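Local coordinates for thermosome subunit (Methanococcoides burtonii, PDB 3AQ1), which is a group II chaperonin that probably binds unfolded proteins and uses ATP hydrolysis to help them fold, at residues 190-195 and 281-286; 232-237 and 285-290; 243-248 and 267-272; 174-179 and 260-265; 295-300 and 316-321. One frame throughout, in Å; residues are numbered along the deposited sequence.

Contact 1: 190-195 and 281-286; sequences ILLLSC and ATIIQD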
# COMPACT_ATOMS: atom_id res chain seq x y z
N ILE A 190 13.25 -20.27 17.43
CA ILE A 190 11.81 -20.11 17.53
C ILE A 190 11.04 -21.21 16.83
O ILE A 190 11.30 -21.53 15.66
CB ILE A 190 11.40 -18.77 16.95
CG1 ILE A 190 12.02 -17.65 17.78
CG2 ILE A 190 9.88 -18.66 16.88
CD1 ILE A 190 12.17 -16.37 17.04
N LEU A 191 10.08 -21.78 17.55
CA LEU A 191 9.20 -22.81 17.02
C LEU A 191 7.78 -22.24 16.91
O LEU A 191 7.26 -21.69 17.87
CB LEU A 191 9.23 -24.04 17.94
CG LEU A 191 8.38 -25.26 17.59
CD1 LEU A 191 8.95 -26.00 16.40
CD2 LEU A 191 8.25 -26.20 18.78
N LEU A 192 7.16 -22.35 15.74
CA LEU A 192 5.77 -21.90 15.57
C LEU A 192 4.82 -23.10 15.48
O LEU A 192 5.02 -23.98 14.65
CB LEU A 192 5.63 -21.00 14.34
CG LEU A 192 6.66 -19.87 14.32
CD1 LEU A 192 6.63 -19.06 13.04
CD2 LEU A 192 6.46 -18.98 15.51
N LEU A 193 3.81 -23.13 16.35
CA LEU A 193 2.81 -24.20 16.33
C LEU A 193 1.44 -23.65 16.01
O LEU A 193 0.97 -22.73 16.67
CB LEU A 193 2.74 -24.92 17.69
CG LEU A 193 4.03 -25.50 18.29
CD1 LEU A 193 3.75 -26.27 19.58
CD2 LEU A 193 4.73 -26.39 17.30
N SER A 194 0.78 -24.22 15.01
CA SER A 194 -0.62 -23.90 14.75
C SER A 194 -1.48 -24.96 15.44
O SER A 194 -2.68 -24.78 15.62
CB SER A 194 -0.91 -23.88 13.26
OG SER A 194 -0.74 -25.18 12.70
N CYS A 195 -0.86 -26.06 15.84
CA CYS A 195 -1.56 -27.08 16.59
C CYS A 195 -1.49 -26.81 18.09
O CYS A 195 -0.56 -26.16 18.56
CB CYS A 195 -0.99 -28.47 16.28
SG CYS A 195 0.70 -28.73 16.76
N ALA A 281 10.89 -19.27 10.72
CA ALA A 281 10.27 -20.46 11.28
C ALA A 281 9.24 -21.02 10.33
O ALA A 281 8.61 -20.29 9.57
CB ALA A 281 9.64 -20.15 12.61
N THR A 282 9.06 -22.33 10.37
CA THR A 282 8.02 -22.98 9.60
C THR A 282 6.90 -23.42 10.53
O THR A 282 7.11 -24.21 11.44
CB THR A 282 8.58 -24.18 8.82
OG1 THR A 282 9.72 -23.76 8.06
CG2 THR A 282 7.52 -24.73 7.88
N ILE A 283 5.72 -22.87 10.30
CA ILE A 283 4.55 -23.18 11.11
C ILE A 283 4.26 -24.66 11.04
O ILE A 283 4.15 -25.23 9.97
CB ILE A 283 3.32 -22.41 10.62
CG1 ILE A 283 3.67 -20.93 10.41
CG2 ILE A 283 2.18 -22.60 11.58
CD1 ILE A 283 2.49 -19.99 10.47
N ILE A 284 4.11 -25.28 12.21
CA ILE A 284 4.01 -26.73 12.31
C ILE A 284 2.61 -27.14 12.72
O ILE A 284 2.03 -26.56 13.63
CB ILE A 284 4.97 -27.22 13.38
CG1 ILE A 284 6.35 -27.39 12.78
CG2 ILE A 284 4.48 -28.50 13.99
CD1 ILE A 284 7.35 -27.73 13.83
N GLN A 285 2.08 -28.16 12.03
CA GLN A 285 0.72 -28.63 12.32
C GLN A 285 0.72 -29.97 13.04
O GLN A 285 -0.23 -30.29 13.74
CB GLN A 285 -0.12 -28.72 11.05
CG GLN A 285 -1.10 -27.59 10.88
CD GLN A 285 -0.67 -26.61 9.80
OE1 GLN A 285 0.08 -26.98 8.89
NE2 GLN A 285 -1.15 -25.36 9.88
N ASP A 286 1.78 -30.73 12.86
CA ASP A 286 1.90 -32.04 13.48
C ASP A 286 3.11 -32.00 14.39
O ASP A 286 4.22 -31.75 13.93
CB ASP A 286 2.07 -33.12 12.39
CG ASP A 286 2.02 -34.56 12.94
OD1 ASP A 286 2.17 -34.76 14.17
OD2 ASP A 286 1.85 -35.49 12.13
O HOH W 1 8.56 -23.46 13.68

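Contact 2: 232-237 and 285-290; sequences EKVIAS and QDLDQI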
# COMPACT_ATOMS: atom_id res chain seq x y z
N GLU A 232 7.61 -33.15 25.70
CA GLU A 232 8.95 -33.56 25.30
C GLU A 232 9.22 -33.38 23.80
O GLU A 232 10.34 -33.08 23.38
CB GLU A 232 9.25 -34.99 25.75
CG GLU A 232 10.67 -35.42 25.47
CD GLU A 232 11.68 -34.61 26.27
OE1 GLU A 232 11.31 -34.09 27.35
OE2 GLU A 232 12.85 -34.51 25.81
N LYS A 233 8.19 -33.56 22.98
CA LYS A 233 8.34 -33.34 21.55
C LYS A 233 8.62 -31.86 21.23
O LYS A 233 9.34 -31.55 20.29
CB LYS A 233 7.12 -33.85 20.78
CG LYS A 233 6.78 -35.32 21.07
CD LYS A 233 5.56 -35.78 20.29
CE LYS A 233 5.35 -37.28 20.41
NZ LYS A 233 4.01 -37.67 19.89
N VAL A 234 8.06 -30.95 22.02
CA VAL A 234 8.36 -29.53 21.87
C VAL A 234 9.77 -29.26 22.40
O VAL A 234 10.56 -28.58 21.75
CB VAL A 234 7.35 -28.61 22.62
CG1 VAL A 234 7.82 -27.18 22.58
CG2 VAL A 234 5.95 -28.72 22.01
N ILE A 235 10.07 -29.80 23.58
CA ILE A 235 11.38 -29.57 24.19
C ILE A 235 12.52 -30.06 23.29
O ILE A 235 13.54 -29.40 23.15
CB ILE A 235 11.51 -30.25 25.55
CG1 ILE A 235 10.33 -29.88 26.45
CG2 ILE A 235 12.82 -29.87 26.19
CD1 ILE A 235 10.71 -29.75 27.92
N ALA A 236 12.30 -31.21 22.65
CA ALA A 236 13.28 -31.84 21.79
C ALA A 236 13.56 -31.13 20.45
O ALA A 236 14.44 -31.53 19.70
CB ALA A 236 12.87 -33.29 21.53
N SER A 237 12.80 -30.08 20.16
CA SER A 237 13.00 -29.35 18.91
C SER A 237 14.28 -28.55 18.94
O SER A 237 14.78 -28.16 17.90
CB SER A 237 11.82 -28.41 18.64
OG SER A 237 11.79 -27.36 19.59
N GLN A 285 2.08 -28.16 12.03
CA GLN A 285 0.72 -28.63 12.32
C GLN A 285 0.72 -29.97 13.04
O GLN A 285 -0.23 -30.29 13.74
CB GLN A 285 -0.12 -28.72 11.05
CG GLN A 285 -1.10 -27.59 10.88
CD GLN A 285 -0.67 -26.61 9.80
OE1 GLN A 285 0.08 -26.98 8.89
NE2 GLN A 285 -1.15 -25.36 9.88
N ASP A 286 1.78 -30.73 12.86
CA ASP A 286 1.90 -32.04 13.48
C ASP A 286 3.11 -32.00 14.39
O ASP A 286 4.22 -31.75 13.93
CB ASP A 286 2.07 -33.12 12.39
CG ASP A 286 2.02 -34.56 12.94
OD1 ASP A 286 2.17 -34.76 14.17
OD2 ASP A 286 1.85 -35.49 12.13
N LEU A 287 2.90 -32.22 15.69
CA LEU A 287 4.00 -32.25 16.64
C LEU A 287 4.99 -33.39 16.35
O LEU A 287 6.12 -33.39 16.85
CB LEU A 287 3.48 -32.38 18.08
CG LEU A 287 2.63 -31.27 18.69
CD1 LEU A 287 1.99 -31.75 19.97
CD2 LEU A 287 3.45 -30.01 18.94
N ASP A 288 4.55 -34.36 15.56
CA ASP A 288 5.36 -35.55 15.31
C ASP A 288 6.35 -35.31 14.17
O ASP A 288 7.24 -36.13 13.91
CB ASP A 288 4.46 -36.76 15.02
CG ASP A 288 3.86 -37.34 16.28
OD1 ASP A 288 4.59 -37.41 17.29
OD2 ASP A 288 2.66 -37.74 16.26
N GLN A 289 6.19 -34.18 13.50
CA GLN A 289 7.00 -33.88 12.33
C GLN A 289 7.69 -32.53 12.45
O GLN A 289 7.50 -31.65 11.62
CB GLN A 289 6.15 -33.98 11.07
CG GLN A 289 5.72 -35.41 10.76
CD GLN A 289 4.64 -35.51 9.70
OE1 GLN A 289 3.73 -34.67 9.64
NE2 GLN A 289 4.73 -36.54 8.86
N ILE A 290 8.50 -32.38 13.50
CA ILE A 290 9.27 -31.16 13.70
C ILE A 290 10.70 -31.39 13.26
O ILE A 290 11.35 -32.30 13.74
CB ILE A 290 9.29 -30.74 15.18
CG1 ILE A 290 7.88 -30.54 15.70
CG2 ILE A 290 10.07 -29.45 15.36
CD1 ILE A 290 7.85 -29.87 17.04

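Contact 3: 243-248 and 267-272; sequences FCQKGI and VKKSDL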
# COMPACT_ATOMS: atom_id res chain seq x y z
N PHE A 243 5.86 -20.18 20.09
CA PHE A 243 4.58 -19.49 19.92
C PHE A 243 3.54 -20.49 19.46
O PHE A 243 3.69 -21.14 18.43
CB PHE A 243 4.70 -18.37 18.88
CG PHE A 243 5.53 -17.21 19.34
CD1 PHE A 243 4.97 -16.23 20.15
CD2 PHE A 243 6.85 -17.09 18.96
CE1 PHE A 243 5.74 -15.15 20.58
CE2 PHE A 243 7.62 -16.02 19.37
CZ PHE A 243 7.07 -15.04 20.18
N CYS A 244 2.48 -20.64 20.24
CA CYS A 244 1.44 -21.59 19.88
C CYS A 244 0.15 -20.85 19.53
O CYS A 244 -0.27 -19.95 20.24
CB CYS A 244 1.20 -22.60 21.00
SG CYS A 244 -0.04 -23.83 20.62
N GLN A 245 -0.47 -21.23 18.43
CA GLN A 245 -1.67 -20.55 18.01
C GLN A 245 -2.82 -20.93 18.94
O GLN A 245 -3.77 -20.18 19.10
CB GLN A 245 -2.00 -20.89 16.56
CG GLN A 245 -3.26 -20.22 16.05
CD GLN A 245 -3.65 -20.70 14.67
OE1 GLN A 245 -2.80 -20.88 13.80
NE2 GLN A 245 -4.94 -20.90 14.46
N LYS A 246 -2.72 -22.09 19.57
CA LYS A 246 -3.82 -22.57 20.41
C LYS A 246 -3.37 -22.78 21.84
O LYS A 246 -2.42 -22.15 22.29
CB LYS A 246 -4.45 -23.84 19.82
CG LYS A 246 -5.45 -23.55 18.70
CD LYS A 246 -5.38 -24.58 17.58
CE LYS A 246 -6.15 -24.12 16.34
NZ LYS A 246 -5.87 -24.97 15.14
N GLY A 247 -4.08 -23.64 22.56
CA GLY A 247 -3.77 -23.90 23.95
C GLY A 247 -2.48 -24.68 24.21
O GLY A 247 -2.01 -25.47 23.38
N ILE A 248 -1.89 -24.43 25.37
CA ILE A 248 -0.83 -25.27 25.88
C ILE A 248 -1.25 -25.75 27.27
O ILE A 248 -1.28 -24.97 28.22
CB ILE A 248 0.50 -24.51 26.00
CG1 ILE A 248 0.85 -23.80 24.69
CG2 ILE A 248 1.59 -25.48 26.41
CD1 ILE A 248 2.12 -22.94 24.75
N VAL A 267 -1.98 -17.47 20.18
CA VAL A 267 -1.39 -16.39 19.41
C VAL A 267 -2.19 -16.24 18.16
O VAL A 267 -2.52 -17.24 17.51
CB VAL A 267 0.09 -16.70 19.06
CG1 VAL A 267 0.64 -15.72 18.03
CG2 VAL A 267 0.90 -16.63 20.29
N LYS A 268 -2.50 -14.99 17.82
CA LYS A 268 -3.31 -14.72 16.63
C LYS A 268 -2.61 -15.30 15.40
O LYS A 268 -1.44 -15.03 15.18
CB LYS A 268 -3.56 -13.22 16.45
CG LYS A 268 -4.34 -12.58 17.58
CD LYS A 268 -4.69 -11.11 17.30
CE LYS A 268 -3.44 -10.26 17.14
NZ LYS A 268 -3.76 -8.83 16.87
N LYS A 269 -3.36 -16.09 14.63
CA LYS A 269 -2.91 -16.63 13.34
C LYS A 269 -2.11 -15.63 12.48
O LYS A 269 -1.19 -16.02 11.77
CB LYS A 269 -4.12 -17.17 12.55
CG LYS A 269 -3.83 -18.40 11.68
CD LYS A 269 -5.12 -19.05 11.12
CE LYS A 269 -4.84 -20.45 10.53
NZ LYS A 269 -6.07 -21.30 10.33
N SER A 270 -2.44 -14.35 12.55
CA SER A 270 -1.76 -13.39 11.69
C SER A 270 -0.41 -13.00 12.27
O SER A 270 0.52 -12.64 11.54
CB SER A 270 -2.62 -12.14 11.50
OG SER A 270 -2.72 -11.42 12.72
N ASP A 271 -0.33 -13.03 13.60
CA ASP A 271 0.93 -12.85 14.31
C ASP A 271 1.85 -14.03 14.03
O ASP A 271 3.06 -13.87 13.89
CB ASP A 271 0.67 -12.70 15.81
CG ASP A 271 0.50 -11.26 16.23
OD1 ASP A 271 1.04 -10.37 15.54
OD2 ASP A 271 -0.16 -11.01 17.27
N LEU A 272 1.27 -15.23 13.93
CA LEU A 272 2.01 -16.42 13.58
C LEU A 272 2.56 -16.30 12.15
O LEU A 272 3.69 -16.71 11.88
CB LEU A 272 1.13 -17.65 13.75
CG LEU A 272 1.76 -18.89 14.41
CD1 LEU A 272 2.36 -18.57 15.78
CD2 LEU A 272 0.75 -20.00 14.56

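Contact 4: 174-179 and 260-265; sequences KERSHP and GIYAVR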
# COMPACT_ATOMS: atom_id res chain seq x y z
N LYS A 174 1.05 -10.33 23.67
CA LYS A 174 0.88 -11.59 24.39
C LYS A 174 1.98 -11.71 25.42
O LYS A 174 3.08 -11.18 25.24
CB LYS A 174 0.90 -12.77 23.42
CG LYS A 174 -0.49 -13.31 23.08
CD LYS A 174 -1.08 -14.07 24.26
CE LYS A 174 -2.47 -14.57 23.96
NZ LYS A 174 -3.44 -13.43 24.01
N GLU A 175 1.71 -12.38 26.53
CA GLU A 175 2.74 -12.53 27.53
C GLU A 175 3.15 -13.98 27.70
O GLU A 175 2.63 -14.85 27.02
CB GLU A 175 2.36 -11.81 28.84
CG GLU A 175 1.27 -12.43 29.65
CD GLU A 175 0.91 -11.57 30.85
OE1 GLU A 175 1.24 -11.96 32.00
OE2 GLU A 175 0.30 -10.50 30.65
N ARG A 176 4.14 -14.24 28.56
CA ARG A 176 4.58 -15.61 28.82
C ARG A 176 3.42 -16.38 29.40
O ARG A 176 2.68 -15.85 30.24
CB ARG A 176 5.71 -15.63 29.83
CG ARG A 176 7.04 -15.19 29.30
CD ARG A 176 7.97 -14.98 30.45
NE ARG A 176 7.57 -13.81 31.22
CZ ARG A 176 8.00 -13.54 32.44
NH1 ARG A 176 8.82 -14.37 33.05
NH2 ARG A 176 7.60 -12.43 33.06
N SER A 177 3.25 -17.63 28.97
CA SER A 177 2.13 -18.44 29.45
C SER A 177 2.30 -18.87 30.90
O SER A 177 1.30 -19.11 31.60
CB SER A 177 1.91 -19.68 28.57
OG SER A 177 2.98 -20.58 28.72
N HIS A 178 3.55 -19.00 31.32
CA HIS A 178 3.89 -19.41 32.69
C HIS A 178 4.88 -18.39 33.23
O HIS A 178 5.81 -17.99 32.54
CB HIS A 178 4.48 -20.83 32.71
CG HIS A 178 4.44 -21.51 34.05
ND1 HIS A 178 5.33 -21.22 35.06
CD2 HIS A 178 3.62 -22.48 34.53
CE1 HIS A 178 5.07 -21.98 36.11
NE2 HIS A 178 4.03 -22.76 35.82
N PRO A 179 4.69 -17.97 34.48
CA PRO A 179 5.46 -16.88 35.07
C PRO A 179 6.90 -17.27 35.38
O PRO A 179 7.75 -16.39 35.59
CB PRO A 179 4.71 -16.56 36.37
CG PRO A 179 3.43 -17.31 36.27
CD PRO A 179 3.68 -18.49 35.42
N GLY A 260 13.42 -24.25 30.51
CA GLY A 260 13.92 -22.91 30.23
C GLY A 260 13.33 -22.26 28.98
O GLY A 260 13.92 -21.34 28.39
N ILE A 261 12.15 -22.72 28.59
CA ILE A 261 11.52 -22.27 27.35
C ILE A 261 10.45 -21.16 27.50
O ILE A 261 9.49 -21.27 28.25
CB ILE A 261 10.97 -23.47 26.54
CG1 ILE A 261 12.11 -24.43 26.21
CG2 ILE A 261 10.34 -22.99 25.26
CD1 ILE A 261 11.68 -25.58 25.33
N TYR A 262 10.67 -20.08 26.75
CA TYR A 262 9.73 -18.97 26.66
C TYR A 262 8.58 -19.37 25.73
O TYR A 262 8.76 -19.47 24.50
CB TYR A 262 10.46 -17.75 26.08
CG TYR A 262 9.69 -16.44 26.11
CD1 TYR A 262 8.52 -16.26 25.37
CD2 TYR A 262 10.16 -15.36 26.85
CE1 TYR A 262 7.84 -15.05 25.38
CE2 TYR A 262 9.49 -14.16 26.88
CZ TYR A 262 8.33 -14.01 26.15
OH TYR A 262 7.69 -12.80 26.20
N ALA A 263 7.40 -19.63 26.30
CA ALA A 263 6.25 -20.02 25.48
C ALA A 263 5.07 -19.07 25.64
O ALA A 263 4.79 -18.58 26.72
CB ALA A 263 5.83 -21.46 25.75
N VAL A 264 4.38 -18.80 24.54
CA VAL A 264 3.13 -18.05 24.63
C VAL A 264 2.02 -18.88 24.01
O VAL A 264 2.23 -19.55 23.02
CB VAL A 264 3.23 -16.65 23.97
CG1 VAL A 264 4.64 -16.07 24.12
CG2 VAL A 264 2.92 -16.74 22.54
N ARG A 265 0.84 -18.84 24.62
CA ARG A 265 -0.31 -19.58 24.11
C ARG A 265 -1.28 -18.64 23.40
O ARG A 265 -1.16 -17.43 23.52
CB ARG A 265 -1.04 -20.28 25.26
CG ARG A 265 -1.85 -19.34 26.13
CD ARG A 265 -2.19 -19.94 27.50
NE ARG A 265 -3.00 -19.01 28.27
CZ ARG A 265 -4.32 -19.06 28.35
NH1 ARG A 265 -4.99 -20.01 27.71
NH2 ARG A 265 -4.98 -18.16 29.06
O HOH W 2 0.98 -17.01 26.78

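Contact 5: 295-300 and 316-321; sequences VGTAGL and GCQNSK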
# COMPACT_ATOMS: atom_id res chain seq x y z
N VAL A 295 12.82 -24.48 12.45
CA VAL A 295 13.07 -23.54 13.54
C VAL A 295 13.64 -22.22 13.06
O VAL A 295 14.63 -22.18 12.34
CB VAL A 295 14.03 -24.15 14.54
CG1 VAL A 295 14.40 -23.14 15.65
CG2 VAL A 295 13.43 -25.44 15.09
N GLY A 296 13.01 -21.13 13.50
CA GLY A 296 13.42 -19.80 13.12
C GLY A 296 14.38 -19.21 14.13
O GLY A 296 14.63 -19.80 15.18
N THR A 297 14.90 -18.03 13.83
CA THR A 297 15.84 -17.38 14.73
C THR A 297 15.55 -15.89 14.88
O THR A 297 15.05 -15.25 13.96
CB THR A 297 17.29 -17.50 14.21
OG1 THR A 297 17.43 -16.70 13.03
CG2 THR A 297 17.63 -18.93 13.88
N ALA A 298 15.90 -15.35 16.04
CA ALA A 298 15.79 -13.93 16.29
C ALA A 298 16.86 -13.51 17.28
O ALA A 298 17.13 -14.21 18.23
CB ALA A 298 14.41 -13.61 16.87
N GLY A 299 17.46 -12.35 17.08
CA GLY A 299 18.42 -11.84 18.03
C GLY A 299 17.95 -11.91 19.47
O GLY A 299 18.70 -12.28 20.38
N LEU A 300 16.69 -11.54 19.69
CA LEU A 300 16.18 -11.40 21.05
C LEU A 300 14.67 -11.57 21.13
O LEU A 300 13.92 -11.04 20.32
CB LEU A 300 16.59 -10.03 21.62
CG LEU A 300 16.11 -9.61 23.02
CD1 LEU A 300 16.64 -10.55 24.08
CD2 LEU A 300 16.53 -8.18 23.32
N GLY A 316 15.94 -7.96 16.35
CA GLY A 316 17.14 -8.51 15.74
C GLY A 316 16.87 -9.70 14.84
O GLY A 316 17.74 -10.53 14.67
N CYS A 317 15.67 -9.77 14.26
CA CYS A 317 15.23 -10.97 13.54
C CYS A 317 16.03 -11.25 12.29
O CYS A 317 16.60 -10.33 11.69
CB CYS A 317 13.75 -10.91 13.18
SG CYS A 317 12.62 -11.27 14.50
N GLN A 318 16.05 -12.54 11.94
CA GLN A 318 16.78 -13.11 10.81
C GLN A 318 16.78 -12.23 9.56
O GLN A 318 17.70 -11.43 9.34
CB GLN A 318 16.20 -14.51 10.51
CG GLN A 318 16.85 -15.25 9.35
CD GLN A 318 16.47 -16.74 9.29
OE1 GLN A 318 15.93 -17.30 10.24
NE2 GLN A 318 16.77 -17.38 8.16
N ASN A 319 15.73 -12.37 8.75
CA ASN A 319 15.57 -11.55 7.55
C ASN A 319 14.50 -10.48 7.74
O ASN A 319 13.39 -10.58 7.20
CB ASN A 319 15.23 -12.43 6.34
CG ASN A 319 16.46 -13.05 5.70
OD1 ASN A 319 17.31 -12.34 5.15
ND2 ASN A 319 16.57 -14.37 5.77
N SER A 320 14.83 -9.46 8.51
CA SER A 320 13.86 -8.43 8.81
C SER A 320 14.23 -7.08 8.22
O SER A 320 15.23 -6.46 8.60
CB SER A 320 13.64 -8.30 10.33
OG SER A 320 14.66 -7.53 10.94
N LYS A 321 13.42 -6.65 7.27
CA LYS A 321 13.30 -5.24 6.99
C LYS A 321 12.15 -4.76 7.89
O LYS A 321 12.07 -3.58 8.26
CB LYS A 321 13.01 -4.99 5.51
CG LYS A 321 14.25 -4.80 4.67
CD LYS A 321 15.06 -3.61 5.17
CE LYS A 321 16.20 -3.28 4.22
NZ LYS A 321 16.96 -2.10 4.70

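Contact 1: 190-195 and 281-286
Ser194 grips the carbonyl oxygen of Ile284 with two donors. Its backbone N gives the shorter bond, 3.0 Å to Ile284 O and fairly straight at 163°. The hydroxyl reaches the same oxygen from the same face of the carbonyl plane, standing well above it, with Ser194 OG 3.2 Å from Ile284 O. The first torsion of Ser194 (chi1 65°) sets OG between its own N and carbonyl carbon, and from there it can bend back onto this acceptor. Two residues back, Leu192 O takes the N-H of Ile284 at 2.9 Å, so the two bonds bracket a single parallel bridge between Leu193 and Ile284. Farther up, the chains part and a water fills in, accepting from Leu192 N at 2.7 Å and donating to Thr282 O at 2.8 Å. On its other flank the strand is bonded to strand 241-244, where Leu191 and Leu193 pair with Phe243, while Ser194 O receives Lys246 NZ. Apolar side chains pack round this bridge. CD1 of Leu191 and CD1 of Ile284 meet at 3.5 Å, their side chains crossing at about a right angle, whereas Leu193 and Ile284 run side by side. Leu192 CD1 rests on the methyl of Ala281. Main-chain groups, one hydroxyl and one water thus do the polar work, and it is through them that an irregular loop is held along the end of a sheet strand.

Contact 2: 232-237 and 285-290
Ile290 and Leu287 carry the close-packed half of this contact, both directed at the end of helix 226-235. CG2 of Ile290 rests against Ser237 CB at 3.9 Å, and its CD1 lies 4.0 Å from Lys233 O. Leu287 presents CD2 to CG2 of Val234 at 4.2 Å. This layer continues inward, since Val234 and Ile290 both touch Leu191 on strand 184-193 and Leu287 lies on Leu193. The helix end is tied off locally: Ser237 OG bonds to Val234 O at 2.8 Å, an oxygen that also takes the N-H of Ser237, and the same hydroxyl is bonded to Ala239 N. The loop facing it is a type I beta turn from Asp286 to Gln289, reinforced by an Asx turn in which Asp286 OD1 accepts from Asp288 N at 2.8 Å, met from above the carboxylate plane. That turn carries Asp288 to the solvent side, where packing gives way to charge. Lys233, fully extended beyond CG, stretches across the surface so that NZ forms a salt bridge at 2.7 Å with Asp288 OD1, which offers its syn lone pair. Asp288 OD2 stands farther from the ammonium group, 3.9 Å from Lys233 NZ. A leucine in place of Lys233 would probably leave the Asp288 carboxylate without its cationic mate and freer to turn.

Contact 3: 243-248 and 267-272
The N-H of Val267 bonds to Cys244 O at 3.0 Å, bent to 143°, joining the end of strand 241-244 to the chain just ahead of helix 269-279. Gln245 CA makes a CH...O contact of 3.5 Å with Val267 O, so the two backbones stay together for one more residue. Gln245 does most of the side-chain work. With CG anti to the backbone N (chi1 179°) and the chain straight beyond, it lies across its partners: CB meets Leu272 CD2 at 3.5 Å, the side chains at about a right angle, CG packs against Val267 O at 3.4 Å, and the amide end rests obliquely on the methylenes of Lys269. Cutting Gln245 back to an alanine is likely to uncover those methylenes and open a gap beside Val267 O. Deeper in, Leu272 places CD1 3.9 Å from Phe243 CB. Val267 CG2 approaches the Phe243 ring at its edge, 4.1 Å from CD1, while Val264 and Leu192 also touch Phe243. Strand 241-244, helix 250-258 and the parallel strand 262-264 form a beta-alpha-beta crossover, and this contact keeps the chain leaving the second strand beside the end of the first as the next helix begins.

Contact 4: 174-179 and 260-265
Arg176 lays its CG over one face of the Tyr262 ring, a CH-pi contact of 3.7 Å to the ring centroid and 19° off the normal. The two side chains cross at about a right angle, and the guanidinium plane is turned 29° from the ring. It is the start of the arginine chain that does the touching: a bend at chi3 leads the charged end onward to a salt bridge with Glu303 and a hydrogen bond from NH1 to Met181 O. Tyr262, its CG anti to the backbone N, swings its ring toward the loop, and its OH is hydrogen-bonded to Thr312 OG1. Next along, Ser177 drops its backbone N almost head-on to the carbonyl of Ala263, with Ser177 N 2.9 Å from Ala263 O; Ser177 OG adds a weak bond, 3.4 Å to Ala263 O. A water then bridges the chains, giving to Glu175 O at 2.7 Å and accepting from Arg265 N at 2.8 Å. At the margin Lys174 runs its CD and CE past Arg265 O. The loop crosses at 104° to the strand segment, too steeply to add a strand beside it. Strand 262-264, in the parallel part of the sheet, is thus crossed by the loop that leads into strand 184-193, within the substrate-binding apical domain expected of a group II chaperonin.

Contact 5: 295-300 and 316-321
Gly299 sets its backbone N over the face of the flat peptide group that Gly316 forms with Cys317. The bond from Gly299 N to Gly316 O is 3.0 Å long and reasonably straight at 153°, yet the donor stands 75° out of the carbonyl plane and so is not on a lone pair. Such an approach fits two chains turning corners at this point, at Gly299 on one and Gly316 on the other. Their CA atoms lie 4.2 Å apart, and a CB on either would come very near the other's CA; Gly316 also has a positive phi, which itself favours glycine. One step on, Ala298 and Cys317 form an antiparallel non-hydrogen-bonded pair, their side chains on the same face of the sheet. There Ala298 CB meets Cys317 SG at 3.8 Å. Cys317 also touches Val278 and Thr279 of helix 269-279, while Ala298 rests on Ile190. Beyond this pair the contact is looser. Thr297 OG1 lies 3.6 Å from Gln318 CB, and the two side chains cross at a slant toward the surface. Farther on, the 316-321 segment leaves the strand. Strands 300-305 and 310-317 form an antiparallel hairpin, and near its open end Gly299 and Leu300 both face Thr315: a classic beta bulge, placed where the chain turns from strand 296-298 into the hairpin.

Contacts 1 and 3 are the buried pair, joined through neighbouring strands 184-193 and 241-244; both use backbone bonds and apolar side chains, contact 3 adding the extended Gln245 against Lys269 and Leu272. Contact 2 shares Gln285 and Asp286 with contact 1 but lies on the surface, where a salt bridge replaces the strand-like bonding; Ile284 and Ile290 pack together where the two meet. Contacts 4 and 5 are partly buried, reaching the same sheet through strands 262-264 and 296-298, their centres about 18 Å apart. Contact 4 relies on a CH-pi face and a water, contact 5 on glycines and a bulge. Strand 184-193 links contacts 1 and 5 as well, Ile190 N probably bonding to Gly296 O.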